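Local coordinates for DUF3218 domain-containing protein (Pseudomonas aeruginosa, PDB 2IGS), which is of unknown function, but belongs to a mostly helical family grouped with lysozyme-like folds and so may be related to sugar-cleaving enzymes, at residues A4-Y9 / L16-K21; L149-V154 / T204-L209. One frame throughout, in Å; residues are numbered along the deposited sequence.

Interaction 1 of 2, residues A4-Y9 / L16-K21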
ATOM      1  N   ALA F   4     -31.029 -11.956  45.344  1.00 33.33           N
ATOM      2  CA  ALA F   4     -32.471 -12.405  45.256  1.00 33.40           C
ATOM      3  C   ALA F   4     -32.713 -13.520  44.205  1.00 32.94           C
ATOM      4  O   ALA F   4     -32.379 -14.684  44.471  1.00 34.17           O
ATOM      5  CB  ALA F   4     -33.439 -11.204  45.084  1.00 33.21           C
ATOM      6  N   GLU F   5     -33.261 -13.187  43.031  1.00 32.09           N
ATOM      7  CA  GLU F   5     -33.617 -14.199  42.005  1.00 30.71           C
ATOM      8  C   GLU F   5     -32.435 -14.487  41.075  1.00 29.67           C
ATOM      9  O   GLU F   5     -32.577 -14.639  39.862  1.00 29.65           O
ATOM     10  CB  GLU F   5     -34.857 -13.782  41.217  1.00 31.02           C
ATOM     11  CG  GLU F   5     -36.143 -13.727  42.056  1.00 31.30           C
ATOM     12  CD  GLU F   5     -37.035 -14.965  41.919  1.00 32.15           C
ATOM     13  OE1 GLU F   5     -36.585 -15.983  41.334  1.00 32.02           O
ATOM     14  OE2 GLU F   5     -38.201 -14.913  42.406  1.00 33.44           O
ATOM     15  N   ILE F   6     -31.266 -14.568  41.688  1.00 27.72           N
ATOM     16  CA  ILE F   6     -30.019 -14.841  41.017  1.00 26.00           C
ATOM     17  C   ILE F   6     -29.448 -16.102  41.626  1.00 24.93           C
ATOM     18  O   ILE F   6     -29.878 -16.546  42.694  1.00 24.68           O
ATOM     19  CB  ILE F   6     -29.013 -13.670  41.208  1.00 26.15           C
ATOM     20  CG1 ILE F   6     -28.747 -13.397  42.700  1.00 25.99           C
ATOM     21  CG2 ILE F   6     -29.526 -12.418  40.497  1.00 25.81           C
ATOM     22  CD1 ILE F   6     -27.525 -12.568  42.985  1.00 25.45           C
ATOM     23  N   ASN F   7     -28.463 -16.678  40.955  1.00 24.08           N
ATOM     24  CA  ASN F   7     -27.692 -17.773  41.529  1.00 22.25           C
ATOM     25  C   ASN F   7     -26.247 -17.683  41.055  1.00 22.06           C
ATOM     26  O   ASN F   7     -25.970 -17.041  40.044  1.00 21.47           O
ATOM     27  CB  ASN F   7     -28.333 -19.112  41.170  1.00 22.07           C
ATOM     28  CG  ASN F   7     -28.230 -19.440  39.692  1.00 20.39           C
ATOM     29  OD1 ASN F   7     -27.183 -19.804  39.216  1.00 21.81           O
ATOM     30  ND2 ASN F   7     -29.341 -19.370  38.984  1.00 21.71           N
ATOM     31  N   ILE F   8     -25.350 -18.357  41.772  1.00 21.19           N
ATOM     32  CA  ILE F   8     -23.928 -18.290  41.527  1.00 20.15           C
ATOM     33  C   ILE F   8     -23.464 -18.834  40.169  1.00 19.08           C
ATOM     34  O   ILE F   8     -22.458 -18.383  39.661  1.00 17.82           O
ATOM     35  CB  ILE F   8     -23.106 -18.945  42.683  1.00 20.55           C
ATOM     36  CG1 ILE F   8     -21.660 -18.399  42.651  1.00 21.59           C
ATOM     37  CG2 ILE F   8     -23.232 -20.491  42.641  1.00 20.47           C
ATOM     38  CD1 ILE F   8     -20.741 -18.807  43.804  1.00 20.13           C
ATOM     39  N   TYR F   9     -24.185 -19.787  39.583  1.00 18.82           N
ATOM     40  CA  TYR F   9     -23.779 -20.328  38.269  1.00 18.46           C
ATOM     41  C   TYR F   9     -24.032 -19.331  37.128  1.00 18.67           C
ATOM     42  O   TYR F   9     -23.199 -19.195  36.239  1.00 18.39           O
ATOM     43  CB  TYR F   9     -24.506 -21.624  37.918  1.00 18.09           C
ATOM     44  CG  TYR F   9     -24.375 -22.756  38.897  1.00 17.58           C
ATOM     45  CD1 TYR F   9     -23.291 -23.632  38.831  1.00 17.43           C
ATOM     46  CD2 TYR F   9     -25.351 -22.972  39.877  1.00 17.74           C
ATOM     47  CE1 TYR F   9     -23.171 -24.695  39.725  1.00 18.86           C
ATOM     48  CE2 TYR F   9     -25.247 -24.036  40.777  1.00 18.64           C
ATOM     49  CZ  TYR F   9     -24.137 -24.886  40.691  1.00 17.93           C
ATOM     50  OH  TYR F   9     -24.006 -25.941  41.549  1.00 18.49           O
ATOM     51  N   LEU F  16     -21.179 -13.335  44.171  1.00 21.09           N
ATOM     52  CA  LEU F  16     -19.956 -13.152  44.968  1.00 21.06           C
ATOM     53  C   LEU F  16     -19.811 -11.715  45.464  1.00 20.93           C
ATOM     54  O   LEU F  16     -19.400 -11.492  46.608  1.00 21.20           O
ATOM     55  CB  LEU F  16     -18.720 -13.604  44.192  1.00 21.96           C
ATOM     56  CG  LEU F  16     -18.681 -15.081  43.773  1.00 22.43           C
ATOM     57  CD1 LEU F  16     -17.698 -15.321  42.641  1.00 19.56           C
ATOM     58  CD2 LEU F  16     -18.383 -15.978  44.962  1.00 23.35           C
ATOM     59  N   ALA F  17     -20.165 -10.747  44.616  1.00 20.53           N
ATOM     60  CA  ALA F  17     -20.276  -9.351  45.037  1.00 20.48           C
ATOM     61  C   ALA F  17     -21.110  -9.187  46.310  1.00 20.44           C
ATOM     62  O   ALA F  17     -20.750  -8.408  47.191  1.00 20.60           O
ATOM     63  CB  ALA F  17     -20.861  -8.501  43.925  1.00 20.25           C
ATOM     64  N   ASN F  18     -22.221  -9.916  46.394  1.00 20.45           N
ATOM     65  CA  ASN F  18     -23.134  -9.825  47.536  1.00 20.95           C
ATOM     66  C   ASN F  18     -22.472 -10.227  48.841  1.00 21.06           C
ATOM     67  O   ASN F  18     -22.658  -9.571  49.860  1.00 21.47           O
ATOM     68  CB  ASN F  18     -24.406 -10.646  47.289  1.00 20.78           C
ATOM     69  CG  ASN F  18     -25.424  -9.892  46.461  1.00 22.04           C
ATOM     70  OD1 ASN F  18     -25.198  -8.738  46.087  1.00 22.74           O
ATOM     71  ND2 ASN F  18     -26.559 -10.529  46.180  1.00 20.62           N
ATOM     72  N   ILE F  19     -21.715 -11.316  48.791  1.00 21.20           N
ATOM     73  CA  ILE F  19     -20.887 -11.783  49.910  1.00 21.41           C
ATOM     74  C   ILE F  19     -19.766 -10.794  50.255  1.00 22.01           C
ATOM     75  O   ILE F  19     -19.525 -10.507  51.431  1.00 22.31           O
ATOM     76  CB  ILE F  19     -20.258 -13.151  49.584  1.00 20.90           C
ATOM     77  CG1 ILE F  19     -21.350 -14.225  49.518  1.00 20.31           C
ATOM     78  CG2 ILE F  19     -19.214 -13.516  50.615  1.00 20.36           C
ATOM     79  CD1 ILE F  19     -20.892 -15.526  48.892  1.00 17.62           C
ATOM     80  N   TYR F  20     -19.083 -10.276  49.233  1.00 21.69           N
ATOM     81  CA  TYR F  20     -18.014  -9.326  49.456  1.00 21.69           C
ATOM     82  C   TYR F  20     -18.491  -7.933  49.925  1.00 22.31           C
ATOM     83  O   TYR F  20     -17.793  -7.263  50.712  1.00 22.32           O
ATOM     84  CB  TYR F  20     -17.094  -9.270  48.232  1.00 21.77           C
ATOM     85  CG  TYR F  20     -16.090 -10.417  48.232  1.00 20.39           C
ATOM     86  CD1 TYR F  20     -16.459 -11.708  47.823  1.00 18.42           C
ATOM     87  CD2 TYR F  20     -14.792 -10.215  48.684  1.00 19.14           C
ATOM     88  CE1 TYR F  20     -15.544 -12.764  47.858  1.00 20.90           C
ATOM     89  CE2 TYR F  20     -13.876 -11.249  48.711  1.00 22.03           C
ATOM     90  CZ  TYR F  20     -14.253 -12.522  48.309  1.00 22.04           C
ATOM     91  OH  TYR F  20     -13.318 -13.524  48.330  1.00 21.87           O
ATOM     92  N   LYS F  21     -19.679  -7.513  49.486  1.00 21.66           N
ATOM     93  CA  LYS F  21     -20.316  -6.330  50.072  1.00 22.26           C
ATOM     94  C   LYS F  21     -20.420  -6.490  51.618  1.00 21.52           C
ATOM     95  O   LYS F  21     -20.179  -5.550  52.378  1.00 20.46           O
ATOM     96  CB  LYS F  21     -21.683  -6.079  49.408  1.00 21.92           C
ATOM     97  CG  LYS F  21     -22.216  -4.660  49.573  1.00 23.85           C
ATOM     98  CD  LYS F  21     -23.468  -4.382  48.715  1.00 24.36           C
ATOM     99  CE  LYS F  21     -24.219  -3.164  49.268  1.00 29.01           C
ATOM    100  NZ  LYS F  21     -25.153  -2.500  48.292  1.00 30.06           N
TER
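Two isoleucines of the N-terminal arm, Ile6 and Ile8, reach across to helix 12-27 a turn or so beyond its start, where Ile8 meets Leu16 and Ile6 meets Asn18, with Ser15 of the same helix touching both isoleucines. The first pair packs methyl to methyl, CD1 of Ile8 lying 3.9 Å from CD2 of Leu16 as the two side chains meet at a slant. This is the apolar part of the contact. The other pair is mixed: Ile6 and Asn18 approach head-on, and CD1 of Ile6 stops 3.9 Å from ND2 of Asn18, a van der Waals approach of a methyl to an amide nitrogen. No hydrogen bond joins the two segments, and together they bury just 125 Å².

The extended chain of Ile8, with CG1 anti to the backbone N (chi1 -159°), carries its terminal methyl out to the leucine. Between the isoleucines, Asn7 faces another way and its amide works locally: OD1 receives a weak bond from Tyr9 N at 3.0 Å, and ND2 bonds to Gln10 OE1. Both bonds fold Asn7 back on the loop just before the helix.

Around this junction, Leu16 also packs on Trp42 of helix 35-48 and Glu72 of helix 63-82, while Asn18 touches Glu35. Tyr65 OH, on helix 63-82, donates to Tyr9 O, so the arm runs from the side of helix 12-27 to helix 63-82.

Interaction 2 of 2, residues L149-V154 / T204-L209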
ATOM      1  N   LEU F 149       1.854 -19.357  31.109  1.00 20.81           N
ATOM      2  CA  LEU F 149       0.706 -18.636  30.600  1.00 20.81           C
ATOM      3  C   LEU F 149      -0.517 -18.866  31.508  1.00 21.01           C
ATOM      4  O   LEU F 149      -1.077 -19.968  31.573  1.00 21.21           O
ATOM      5  CB  LEU F 149       0.421 -19.029  29.142  1.00 20.36           C
ATOM      6  CG  LEU F 149      -0.712 -18.270  28.455  1.00 21.15           C
ATOM      7  CD1 LEU F 149      -0.423 -16.736  28.404  1.00 19.59           C
ATOM      8  CD2 LEU F 149      -0.926 -18.862  27.062  1.00 21.18           C
ATOM      9  N   VAL F 150      -0.951 -17.801  32.181  1.00 20.69           N
ATOM     10  CA  VAL F 150      -1.908 -17.941  33.260  1.00 21.42           C
ATOM     11  C   VAL F 150      -3.220 -17.249  32.908  1.00 21.45           C
ATOM     12  O   VAL F 150      -3.225 -16.150  32.331  1.00 22.31           O
ATOM     13  CB  VAL F 150      -1.258 -17.381  34.584  1.00 20.95           C
ATOM     14  CG1 VAL F 150      -2.265 -17.192  35.688  1.00 22.02           C
ATOM     15  CG2 VAL F 150      -0.134 -18.282  35.029  1.00 21.94           C
ATOM     16  N   SER F 151      -4.337 -17.891  33.228  1.00 22.22           N
ATOM     17  CA  SER F 151      -5.658 -17.305  32.993  1.00 22.31           C
ATOM     18  C   SER F 151      -5.863 -16.927  31.520  1.00 22.65           C
ATOM     19  O   SER F 151      -5.340 -17.571  30.611  1.00 23.34           O
ATOM     20  CB  SER F 151      -5.864 -16.069  33.894  1.00 22.07           C
ATOM     21  OG  SER F 151      -7.209 -15.632  33.882  1.00 21.69           O
ATOM     22  N   TYR F 152      -6.636 -15.876  31.286  1.00 23.52           N
ATOM     23  CA  TYR F 152      -7.047 -15.522  29.932  1.00 23.83           C
ATOM     24  C   TYR F 152      -6.038 -14.609  29.232  1.00 23.58           C
ATOM     25  O   TYR F 152      -6.350 -13.479  28.833  1.00 23.83           O
ATOM     26  CB  TYR F 152      -8.449 -14.921  29.959  1.00 23.28           C
ATOM     27  CG  TYR F 152      -9.527 -15.883  30.458  1.00 24.39           C
ATOM     28  CD1 TYR F 152      -9.585 -17.203  29.994  1.00 24.04           C
ATOM     29  CD2 TYR F 152     -10.518 -15.458  31.353  1.00 23.42           C
ATOM     30  CE1 TYR F 152     -10.565 -18.061  30.415  1.00 23.80           C
ATOM     31  CE2 TYR F 152     -11.510 -16.323  31.773  1.00 23.65           C
ATOM     32  CZ  TYR F 152     -11.520 -17.624  31.311  1.00 24.12           C
ATOM     33  OH  TYR F 152     -12.519 -18.489  31.714  1.00 24.45           O
ATOM     34  N   GLY F 153      -4.817 -15.108  29.084  1.00 23.13           N
ATOM     35  CA  GLY F 153      -3.755 -14.317  28.462  1.00 22.85           C
ATOM     36  C   GLY F 153      -2.719 -13.625  29.330  1.00 22.61           C
ATOM     37  O   GLY F 153      -1.911 -12.839  28.794  1.00 23.24           O
ATOM     38  N   VAL F 154      -2.691 -13.905  30.644  1.00 22.46           N
ATOM     39  CA  VAL F 154      -1.584 -13.385  31.497  1.00 21.76           C
ATOM     40  C   VAL F 154      -0.261 -14.131  31.241  1.00 22.23           C
ATOM     41  O   VAL F 154       0.048 -15.149  31.856  1.00 23.11           O
ATOM     42  CB  VAL F 154      -1.916 -13.322  33.028  1.00 21.50           C
ATOM     43  CG1 VAL F 154      -0.821 -12.535  33.797  1.00 18.73           C
ATOM     44  CG2 VAL F 154      -3.252 -12.696  33.252  1.00 21.69           C
ATOM     45  N   THR F 204     -11.811 -15.804  41.598  1.00 19.78           N
ATOM     46  CA  THR F 204     -11.885 -14.413  41.989  1.00 20.03           C
ATOM     47  C   THR F 204     -10.526 -13.666  41.912  1.00 20.06           C
ATOM     48  O   THR F 204     -10.453 -12.519  41.437  1.00 19.94           O
ATOM     49  CB  THR F 204     -12.523 -14.425  43.386  1.00 19.94           C
ATOM     50  OG1 THR F 204     -13.633 -13.532  43.471  1.00 23.27           O
ATOM     51  CG2 THR F 204     -11.557 -14.275  44.516  1.00 16.92           C
ATOM     52  N   THR F 205      -9.450 -14.326  42.344  1.00 20.59           N
ATOM     53  CA  THR F 205      -8.101 -13.729  42.352  1.00 21.09           C
ATOM     54  C   THR F 205      -7.382 -13.845  40.995  1.00 20.95           C
ATOM     55  O   THR F 205      -6.523 -13.017  40.670  1.00 21.01           O
ATOM     56  CB  THR F 205      -7.198 -14.362  43.416  1.00 20.90           C
ATOM     57  OG1 THR F 205      -7.281 -15.783  43.293  1.00 23.28           O
ATOM     58  CG2 THR F 205      -7.592 -13.922  44.854  1.00 21.60           C
ATOM     59  N   ALA F 206      -7.706 -14.890  40.235  1.00 20.54           N
ATOM     60  CA  ALA F 206      -7.320 -15.002  38.807  1.00 19.73           C
ATOM     61  C   ALA F 206      -7.899 -13.846  37.988  1.00 20.02           C
ATOM     62  O   ALA F 206      -7.228 -13.318  37.109  1.00 20.27           O
ATOM     63  CB  ALA F 206      -7.778 -16.309  38.233  1.00 18.30           C
ATOM     64  N   VAL F 207      -9.150 -13.460  38.256  1.00 19.73           N
ATOM     65  CA  VAL F 207      -9.737 -12.332  37.532  1.00 19.24           C
ATOM     66  C   VAL F 207      -9.056 -11.015  37.951  1.00 19.64           C
ATOM     67  O   VAL F 207      -8.850 -10.148  37.114  1.00 20.24           O
ATOM     68  CB  VAL F 207     -11.279 -12.240  37.690  1.00 18.97           C
ATOM     69  CG1 VAL F 207     -11.785 -10.910  37.138  1.00 19.42           C
ATOM     70  CG2 VAL F 207     -12.011 -13.437  37.035  1.00 16.73           C
ATOM     71  N   THR F 208      -8.697 -10.888  39.235  1.00 19.63           N
ATOM     72  CA  THR F 208      -7.923  -9.736  39.747  1.00 19.64           C
ATOM     73  C   THR F 208      -6.582  -9.582  38.994  1.00 19.93           C
ATOM     74  O   THR F 208      -6.225  -8.482  38.572  1.00 19.87           O
ATOM     75  CB  THR F 208      -7.676  -9.829  41.279  1.00 19.47           C
ATOM     76  OG1 THR F 208      -8.902 -10.145  41.943  1.00 19.29           O
ATOM     77  CG2 THR F 208      -7.134  -8.532  41.861  1.00 19.20           C
ATOM     78  N   LEU F 209      -5.860 -10.692  38.839  1.00 19.33           N
ATOM     79  CA  LEU F 209      -4.590 -10.725  38.138  1.00 18.88           C
ATOM     80  C   LEU F 209      -4.802 -10.341  36.685  1.00 19.22           C
ATOM     81  O   LEU F 209      -4.029  -9.519  36.144  1.00 18.58           O
ATOM     82  CB  LEU F 209      -3.958 -12.132  38.226  1.00 19.62           C
ATOM     83  CG  LEU F 209      -2.667 -12.456  37.449  1.00 19.77           C
ATOM     84  CD1 LEU F 209      -1.483 -11.664  38.034  1.00 20.25           C
ATOM     85  CD2 LEU F 209      -2.340 -13.975  37.439  1.00 18.06           C
TER
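A tight beta hairpin, closing strand 148-150 onto strand 154-155, presses its turn and both flanking valines against helix 203-216 in the interior of the protein. On the helix, Leu209 carries the apolar contact. Its CD2 methyl lies 3.7 Å from CG1 of Val150, the two side chains crossing at about a right angle, while its branch carbon CG sits 4.1 Å from CG1 of Val154. One leucine thus touches a valine on each arm of the hairpin. Leu209 extends its CG anti to the backbone N (chi1 174°), and in both valines the methyl that meets it is the one placed anti to N.

Val150 and Val154 are also paired through their main chains: Val150 N gives a bond of 2.9 Å to Val154 O, and Val154 N returns a weak one to Val150 O. That reciprocal pair closes the hairpin around Ser151, Tyr152 and Gly153, with Tyr152 at the centre of an inverse gamma turn and a weak bond from Gly153 N to Ser151 O spanning it. Positive phi at Ser151 and Gly153 lets the chain reverse within three residues; at the angles of Gly153 a CB would press on the preceding carbonyl O.

Nearer the start of the helix, Ser151 packs beside Ala206, its OG 4.4 Å from Ala206 CB. The hydroxyl is satisfied by Pro129 O, and Asn126 ND2 bonds to Ser151 O, so the neighbouring loop holds the turn in place. On the helix, Thr208 OG1 donates to Thr204 O at 2.9 Å, and Thr208 N reaches the same oxygen from the opposite face of its plane; Trp42 NE1 is a further partner of this carbonyl, linking helix 203-216 to helix 35-48.

In the fold
Interactions 1 and 2 follow in series along the chain. Interaction 1 joins residues eight to twelve positions apart, at the N-terminal edge and about 17 Å from the centre of the chain to its own centre; interaction 2 bridges some fifty residues and lies about 4 Å from that centre. Their centres are about 21 Å apart, yet they meet where Tyr20 OH packs 4.3 Å from Thr204 CG2. Trp42 and Glu72 serve both contacts, Glu72 OE1 taking the N-H of Thr204. Through helices 35-48 and 63-82, which carry these two residues, the N-terminal helix is thereby connected to the helix that backs the hairpin.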